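Local coordinates for sensor protein (Haloarcula marismortui ATCC 43049, PDB 3BWL) that probably acts as a sensor histidine kinase that phosphorylates a protein histidine from ATP, represented here by its PAS domain with an indole aldehyde bound, at residues 59-62 with 63-66; 69-72 with 73-77; 93-96 with 97-101. All blocks are in the same frame, centred on the assembly; numbering follows the deposited sequence. Where two conformers were deposited one is given.

The three contacts are local and come in series along one PAS domain. Contact 1 is a turn in the loop between helix 44-50 and helix 71-79. Contact 2 is the start of helix 71-79. Contact 3 is the tip of the hairpin made by strands 86-94 and 100-112 of the antiparallel sheet. Measured between centres, contacts 1 and 2 lie about 11 Å apart, contacts 1 and 3 about 13 Å, and contacts 2 and 3 about 19 Å. Ile62 and Trp63 pack on Val74, and Phe65 runs beside Tyr93 and Glu94. Contacts 2 and 3 do not touch. Each contact gives residues to the ligand pocket, so loop, helix and sheet enclose it together.

Contact 1: 59-62 with 63-66; sequences GRSI and WEFD. With I3A (1H-indole-3-carbaldehyde), chain F.
Ser61 O accepts from Glu64 N at 2.9 Å, which starts a compact turn in a loop of the PAS fold that lines the ligand pocket. Ile62 O accepts from both Phe65 N and Asp66 N and carries the turn on. The Glu64 side chain turns back to the start of the turn. Its OE2 takes the Ser61 N-H on the anti side, and the bond from Ser61 N to Glu64 OE2 is almost straight (2.9 Å, 176°). A water joins the same OE2 to Ser61 OG. In the Arg60 conformer given, Glu64 OE1 makes a long salt bridge to Arg60 NH1 at 3.5 Å, while Arg60 NE bonds to Glu56 O. In that conformer Phe65 CZ also sits over one face of the guanidinium, toward its rim. Trp63 lays its ring over Ser61 CB.

On the pocket side, the CG1 branch of Ile62 is anti to the backbone N (chi1 -165°) and packs 3.4 Å from C3 of the indole aldehyde (I3A). Asp66 OD1 is held by Met68 N and Leu92 N. Asp66 OD2 accepts from the ring nitrogen, I3A N, at 2.7 Å, with an N-H...O angle of 164°.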
# COMPACT_ATOMS: atom_id res chain seq x y z
N GLY A 59 10.09 -0.77 -17.00
CA GLY A 59 10.85 -1.54 -17.98
C GLY A 59 12.29 -1.68 -17.60
O GLY A 59 12.97 -2.55 -18.14
N ARG A 60 12.77 -0.84 -16.69
CA ARG A 60 14.13 -0.98 -16.16
C ARG A 60 14.19 -2.11 -15.13
O ARG A 60 13.14 -2.60 -14.66
CB ARG A 60 14.60 0.32 -15.50
CG ARG A 60 14.79 1.51 -16.44
CD ARG A 60 16.08 2.20 -16.09
NE ARG A 60 15.99 3.66 -16.09
CZ ARG A 60 16.93 4.47 -15.62
NH1 ARG A 60 18.07 3.98 -15.12
NH2 ARG A 60 16.74 5.78 -15.65
N SER A 61 15.41 -2.51 -14.76
CA SER A 61 15.59 -3.56 -13.76
C SER A 61 15.83 -2.91 -12.40
O SER A 61 16.49 -1.84 -12.28
CB SER A 61 16.73 -4.49 -14.15
OG SER A 61 16.46 -5.02 -15.45
N ILE A 62 15.36 -3.57 -11.36
CA ILE A 62 15.46 -2.96 -10.02
C ILE A 62 16.91 -2.74 -9.54
O ILE A 62 17.18 -1.78 -8.76
CB ILE A 62 14.61 -3.73 -8.98
CG1 ILE A 62 14.41 -2.92 -7.68
CG2 ILE A 62 15.24 -5.13 -8.71
CD1 ILE A 62 13.55 -1.65 -7.83
N TRP A 63 17.85 -3.57 -10.00
CA TRP A 63 19.25 -3.37 -9.57
C TRP A 63 19.83 -2.07 -10.14
O TRP A 63 20.89 -1.65 -9.69
CB TRP A 63 20.13 -4.55 -10.00
CG TRP A 63 20.07 -4.86 -11.46
CD1 TRP A 63 20.79 -4.27 -12.44
CD2 TRP A 63 19.30 -5.90 -12.09
NE1 TRP A 63 20.49 -4.83 -13.66
CE2 TRP A 63 19.59 -5.86 -13.46
CE3 TRP A 63 18.39 -6.85 -11.62
CZ2 TRP A 63 19.02 -6.74 -14.39
CZ3 TRP A 63 17.79 -7.74 -12.56
CH2 TRP A 63 18.12 -7.68 -13.92
N GLU A 64 19.14 -1.45 -11.11
CA GLU A 64 19.63 -0.17 -11.64
C GLU A 64 19.43 0.96 -10.64
O GLU A 64 20.09 2.02 -10.73
CB GLU A 64 18.96 0.20 -12.98
CG GLU A 64 19.18 -0.83 -14.07
CD GLU A 64 18.55 -0.42 -15.40
OE1 GLU A 64 18.95 0.64 -15.94
OE2 GLU A 64 17.68 -1.16 -15.91
N PHE A 65 18.52 0.74 -9.68
CA PHE A 65 18.12 1.75 -8.69
C PHE A 65 18.62 1.46 -7.27
O PHE A 65 18.70 2.36 -6.50
CB PHE A 65 16.58 1.85 -8.64
CG PHE A 65 16.00 2.32 -9.92
CD1 PHE A 65 16.00 3.67 -10.23
CD2 PHE A 65 15.55 1.39 -10.86
CE1 PHE A 65 15.51 4.12 -11.43
CE2 PHE A 65 15.08 1.82 -12.08
CZ PHE A 65 15.04 3.19 -12.37
N ASP A 66 18.84 0.18 -6.94
CA ASP A 66 19.28 -0.20 -5.60
C ASP A 66 20.78 -0.47 -5.61
O ASP A 66 21.24 -1.42 -6.25
CB ASP A 66 18.55 -1.48 -5.15
CG ASP A 66 18.71 -1.71 -3.66
OD1 ASP A 66 19.75 -1.25 -3.07
OD2 ASP A 66 17.81 -2.33 -3.05
O I3A F . 11.41 -4.24 -5.36
C3' I3A F . 12.18 -3.43 -4.87
C3 I3A F . 13.57 -3.85 -4.47
C2 I3A F . 14.49 -2.90 -3.98
N I3A F . 15.62 -3.66 -3.77
C8 I3A F . 15.44 -4.96 -4.12
C9 I3A F . 14.15 -5.13 -4.61
C4 I3A F . 13.70 -6.40 -5.02
C5 I3A F . 14.60 -7.50 -4.99
C6 I3A F . 15.92 -7.32 -4.54
C7 I3A F . 16.33 -6.05 -4.10
O HOH W 1 18.59 -3.48 -17.16

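Contact 2: 69-72 with 73-77; sequences FDAE and DVQTQ. With MG (magnesium ion), chain E; I3A (1H-indole-3-carbaldehyde), chain F.
Asp70 and Asp73 face each other across the first turn of helix 71-79. Their side chains lie crosswise, but their carboxylate planes are only 22° apart. Each aspartate accepts from the backbone N of the other. Asp70 OD1 takes Asp73 N at 2.9 Å and is met almost end-on by the N-H. Asp73 OD2 takes Asp70 N, also at 2.9 Å, on its anti side. Asp70 CG sits between its own backbone N and carbonyl carbon (chi1 66°), which swings OD1 over the helix end. The two acceptors OD1 of Asp70 and OD2 of Asp73 come within 3.1 Å. The helix N-terminus and a nearby magnesium ion probably offset that repulsion. Asp73 OD1 binds this magnesium ion (MG) at 2.1 Å, and five waters complete its shell. One of them donates to Asp73 OD2.

The Phe69 ring stands at 85° to the Asp73 carboxylate, with Phe69 CD1 3.6 Å from Asp73 CB. Phe69 CB also packs on Val74 CG2. One face of the ring covers C7 of the indole aldehyde (I3A), which lies over the ring centre, and Phe89 meets the ring as well. An alanine here would leave C7 without its ring cover and would probably open a gap between the ligand and the helix start.

Further along, Val74 N reaches Asp70 O and Gln75 N reaches Ala71 O. Glu72 O is gripped twice, by Thr76 N and by Thr76 OG1 (2.9 Å), from opposite faces of its plane. Gln77 CG comes within 4.0 Å of I3A C6. The paired aspartates make a capping box, with Asp70 as N-cap. In this PAS domain the capped helix borders the ligand pocket, and Asp73, the other half of the box, binds the magnesium ion.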
# COMPACT_ATOMS: atom_id res chain seq x y z
N PHE A 69 22.38 -3.97 -4.44
CA PHE A 69 22.12 -5.25 -5.16
C PHE A 69 22.54 -5.13 -6.60
O PHE A 69 22.03 -4.24 -7.33
CB PHE A 69 20.61 -5.62 -5.15
CG PHE A 69 20.09 -6.02 -3.81
CD1 PHE A 69 19.82 -7.36 -3.55
CD2 PHE A 69 19.84 -5.06 -2.81
CE1 PHE A 69 19.30 -7.76 -2.34
CE2 PHE A 69 19.34 -5.44 -1.55
CZ PHE A 69 19.09 -6.82 -1.31
N ASP A 70 23.41 -6.04 -7.07
CA ASP A 70 23.63 -6.10 -8.52
C ASP A 70 22.65 -7.09 -9.16
O ASP A 70 21.81 -7.65 -8.46
CB ASP A 70 25.11 -6.37 -8.91
CG ASP A 70 25.64 -7.75 -8.49
OD1 ASP A 70 24.89 -8.66 -8.08
OD2 ASP A 70 26.88 -7.94 -8.59
N ALA A 71 22.77 -7.32 -10.45
CA ALA A 71 21.77 -8.16 -11.13
C ALA A 71 21.73 -9.56 -10.52
O ALA A 71 20.65 -10.12 -10.28
CB ALA A 71 22.05 -8.22 -12.63
N GLU A 72 22.92 -10.12 -10.26
CA GLU A 72 23.01 -11.42 -9.63
C GLU A 72 22.38 -11.44 -8.22
O GLU A 72 21.72 -12.41 -7.84
CB GLU A 72 24.47 -11.86 -9.56
CG GLU A 72 24.66 -13.19 -8.90
CD GLU A 72 26.12 -13.59 -8.82
OE1 GLU A 72 27.04 -12.73 -8.59
OE2 GLU A 72 26.36 -14.80 -8.98
N ASP A 73 22.58 -10.38 -7.45
CA ASP A 73 21.97 -10.31 -6.11
C ASP A 73 20.46 -10.33 -6.19
O ASP A 73 19.81 -11.01 -5.42
CB ASP A 73 22.40 -9.03 -5.39
CG ASP A 73 23.89 -9.00 -5.06
OD1 ASP A 73 24.42 -10.07 -4.69
OD2 ASP A 73 24.49 -7.92 -5.11
N VAL A 74 19.92 -9.56 -7.14
CA VAL A 74 18.46 -9.52 -7.34
C VAL A 74 17.92 -10.89 -7.78
O VAL A 74 16.94 -11.40 -7.20
CB VAL A 74 18.01 -8.41 -8.32
CG1 VAL A 74 16.42 -8.52 -8.60
CG2 VAL A 74 18.40 -7.01 -7.79
N GLN A 75 18.56 -11.50 -8.77
CA GLN A 75 18.14 -12.81 -9.29
C GLN A 75 18.07 -13.84 -8.17
O GLN A 75 17.09 -14.57 -8.02
CB GLN A 75 19.09 -13.26 -10.40
CG GLN A 75 18.89 -12.47 -11.70
CD GLN A 75 20.12 -12.41 -12.61
OE1 GLN A 75 20.99 -13.29 -12.60
NE2 GLN A 75 20.18 -11.34 -13.41
N THR A 76 19.12 -13.89 -7.37
CA THR A 76 19.22 -14.82 -6.23
C THR A 76 18.13 -14.52 -5.20
O THR A 76 17.45 -15.44 -4.72
CB THR A 76 20.60 -14.71 -5.56
OG1 THR A 76 21.63 -15.03 -6.52
CG2 THR A 76 20.69 -15.70 -4.38
N GLN A 77 17.96 -13.24 -4.84
CA GLN A 77 16.90 -12.87 -3.90
C GLN A 77 15.52 -13.38 -4.36
O GLN A 77 14.81 -14.04 -3.58
CB GLN A 77 16.84 -11.35 -3.74
CG GLN A 77 15.87 -10.84 -2.66
CD GLN A 77 16.40 -11.03 -1.25
OE1 GLN A 77 16.91 -12.09 -0.91
NE2 GLN A 77 16.28 -9.99 -0.43
MG MG E . 26.39 -10.75 -4.74
O I3A F . 11.41 -4.24 -5.36
C3' I3A F . 12.18 -3.43 -4.87
C3 I3A F . 13.57 -3.85 -4.47
C2 I3A F . 14.49 -2.90 -3.98
N I3A F . 15.62 -3.66 -3.77
C8 I3A F . 15.44 -4.96 -4.12
C9 I3A F . 14.15 -5.13 -4.61
C4 I3A F . 13.70 -6.40 -5.02
C5 I3A F . 14.60 -7.50 -4.99
C6 I3A F . 15.92 -7.32 -4.54
C7 I3A F . 16.33 -6.05 -4.10
O HOH W 2 26.29 -10.66 -6.83
O HOH W 3 27.06 -8.70 -4.70
O HOH W 4 26.58 -10.78 -2.54
O HOH W 5 28.33 -11.56 -5.19
O HOH W 6 25.57 -12.76 -4.55

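Contact 3: 93-96 with 97-101; sequences YERR and DGSTM. With I3A (1H-indole-3-carbaldehyde), chain F.
Arg95 lays its side chain against Met101 in the beta hairpin of strands 86-94 and 100-112. Its chain, extended from CG to NE, reaches across toward Ser99 and Met101. Met101 CE touches Arg95 NH2 at 3.3 Å and also lies close to Arg95 NE. Met101 CB lies over one face of the Arg95 guanidinium, 3.8 Å above its plane. At the edge, Arg95 NH1 donates to Ser99 OG at 2.8 Å, close to the guanidinium plane. A water links NH2 to Thr100 O. NE makes a weak bond to Glu49 O.

Tyr93 and Met101 form an antiparallel hydrogen-bonded pair, with Tyr93 N on Met101 O and Met101 N on Tyr93 O. Their side chains share one face of the sheet. Met101 is selenomethionine, and its SE lies at the edge of the Tyr93 ring, near the ring plane. Tyr93 OH bonds to Ser122 OG and also approaches C2 of the indole aldehyde (I3A), at 3.3 Å.

The chain reverses in a type I turn from Arg95 to Gly98, closed by Gly98 N on Arg95 O. Gly98 has a positive phi (92°), where a side chain would press on the preceding carbonyl O. Arg95 N returns to Ser99 O. Asp97 makes an Asx turn: Asp97 OD1 accepts Ser99 N at 3.0 Å and, on its syn lone pair, Ser99 OG at 2.7 Å.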
# COMPACT_ATOMS: atom_id res chain seq x y z
N TYR A 93 18.40 3.06 -2.29
CA TYR A 93 18.04 3.63 -3.57
C TYR A 93 18.92 4.83 -3.91
O TYR A 93 19.30 5.58 -3.04
CB TYR A 93 16.58 4.09 -3.59
CG TYR A 93 15.58 2.95 -3.59
CD1 TYR A 93 15.69 1.90 -4.51
CD2 TYR A 93 14.49 2.94 -2.71
CE1 TYR A 93 14.76 0.87 -4.53
CE2 TYR A 93 13.53 1.91 -2.71
CZ TYR A 93 13.70 0.87 -3.62
OH TYR A 93 12.79 -0.15 -3.63
N GLU A 94 19.23 4.95 -5.19
CA GLU A 94 19.92 6.11 -5.74
C GLU A 94 18.90 6.96 -6.45
O GLU A 94 18.24 6.51 -7.42
CB GLU A 94 20.98 5.65 -6.73
CG GLU A 94 21.90 6.76 -7.18
CD GLU A 94 22.99 6.22 -8.09
OE1 GLU A 94 22.67 5.43 -9.02
OE2 GLU A 94 24.17 6.55 -7.88
N ARG A 95 18.74 8.19 -5.97
CA ARG A 95 17.87 9.15 -6.62
C ARG A 95 18.46 9.67 -7.94
O ARG A 95 19.70 9.59 -8.17
CB ARG A 95 17.58 10.33 -5.69
CG ARG A 95 16.96 9.94 -4.32
CD ARG A 95 16.24 11.16 -3.78
NE ARG A 95 15.66 10.91 -2.47
CZ ARG A 95 16.33 10.89 -1.32
NH1 ARG A 95 17.66 11.07 -1.29
NH2 ARG A 95 15.67 10.64 -0.16
N ARG A 96 17.60 10.28 -8.76
CA ARG A 96 18.08 10.89 -10.02
C ARG A 96 19.25 11.84 -9.80
O ARG A 96 20.22 11.85 -10.59
CB ARG A 96 16.97 11.61 -10.73
CG ARG A 96 17.28 11.89 -12.21
CD ARG A 96 16.00 12.43 -12.88
NE ARG A 96 16.09 12.49 -14.34
CZ ARG A 96 16.72 13.45 -15.00
NH1 ARG A 96 16.74 13.44 -16.34
NH2 ARG A 96 17.35 14.42 -14.34
N ASP A 97 19.17 12.64 -8.74
CA ASP A 97 20.20 13.62 -8.42
C ASP A 97 21.45 13.04 -7.74
O ASP A 97 22.37 13.80 -7.39
CB ASP A 97 19.58 14.76 -7.59
CG ASP A 97 19.17 14.35 -6.17
OD1 ASP A 97 19.48 13.21 -5.75
OD2 ASP A 97 18.53 15.17 -5.45
N GLY A 98 21.48 11.72 -7.53
CA GLY A 98 22.65 11.05 -6.98
C GLY A 98 22.67 10.91 -5.48
O GLY A 98 23.55 10.23 -4.92
N SER A 99 21.74 11.55 -4.80
CA SER A 99 21.60 11.32 -3.35
C SER A 99 21.11 9.89 -3.12
O SER A 99 20.62 9.21 -4.06
CB SER A 99 20.64 12.35 -2.74
OG SER A 99 19.33 12.20 -3.25
N THR A 100 21.22 9.41 -1.88
CA THR A 100 20.78 8.03 -1.64
C THR A 100 19.75 7.99 -0.53
O THR A 100 19.69 8.87 0.32
CB THR A 100 21.95 7.10 -1.31
OG1 THR A 100 22.61 7.53 -0.11
CG2 THR A 100 22.96 7.10 -2.51
N MSE A 101 18.98 6.91 -0.54
CA MSE A 101 17.90 6.74 0.40
C MSE A 101 17.98 5.32 0.97
O MSE A 101 17.75 4.40 0.24
CB MSE A 101 16.57 6.90 -0.33
CG MSE A 101 15.40 6.76 0.63
SE MSE A 101 13.74 6.67 -0.42
CE MSE A 101 14.11 8.04 -1.51
O I3A F . 11.41 -4.24 -5.36
C3' I3A F . 12.18 -3.43 -4.87
C3 I3A F . 13.57 -3.85 -4.47
C2 I3A F . 14.49 -2.90 -3.98
N I3A F . 15.62 -3.66 -3.77
C8 I3A F . 15.44 -4.96 -4.12
C9 I3A F . 14.15 -5.13 -4.61
C4 I3A F . 13.70 -6.40 -5.02
C5 I3A F . 14.60 -7.50 -4.99
C6 I3A F . 15.92 -7.32 -4.54
C7 I3A F . 16.33 -6.05 -4.10
O HOH W 7 17.67 10.32 2.03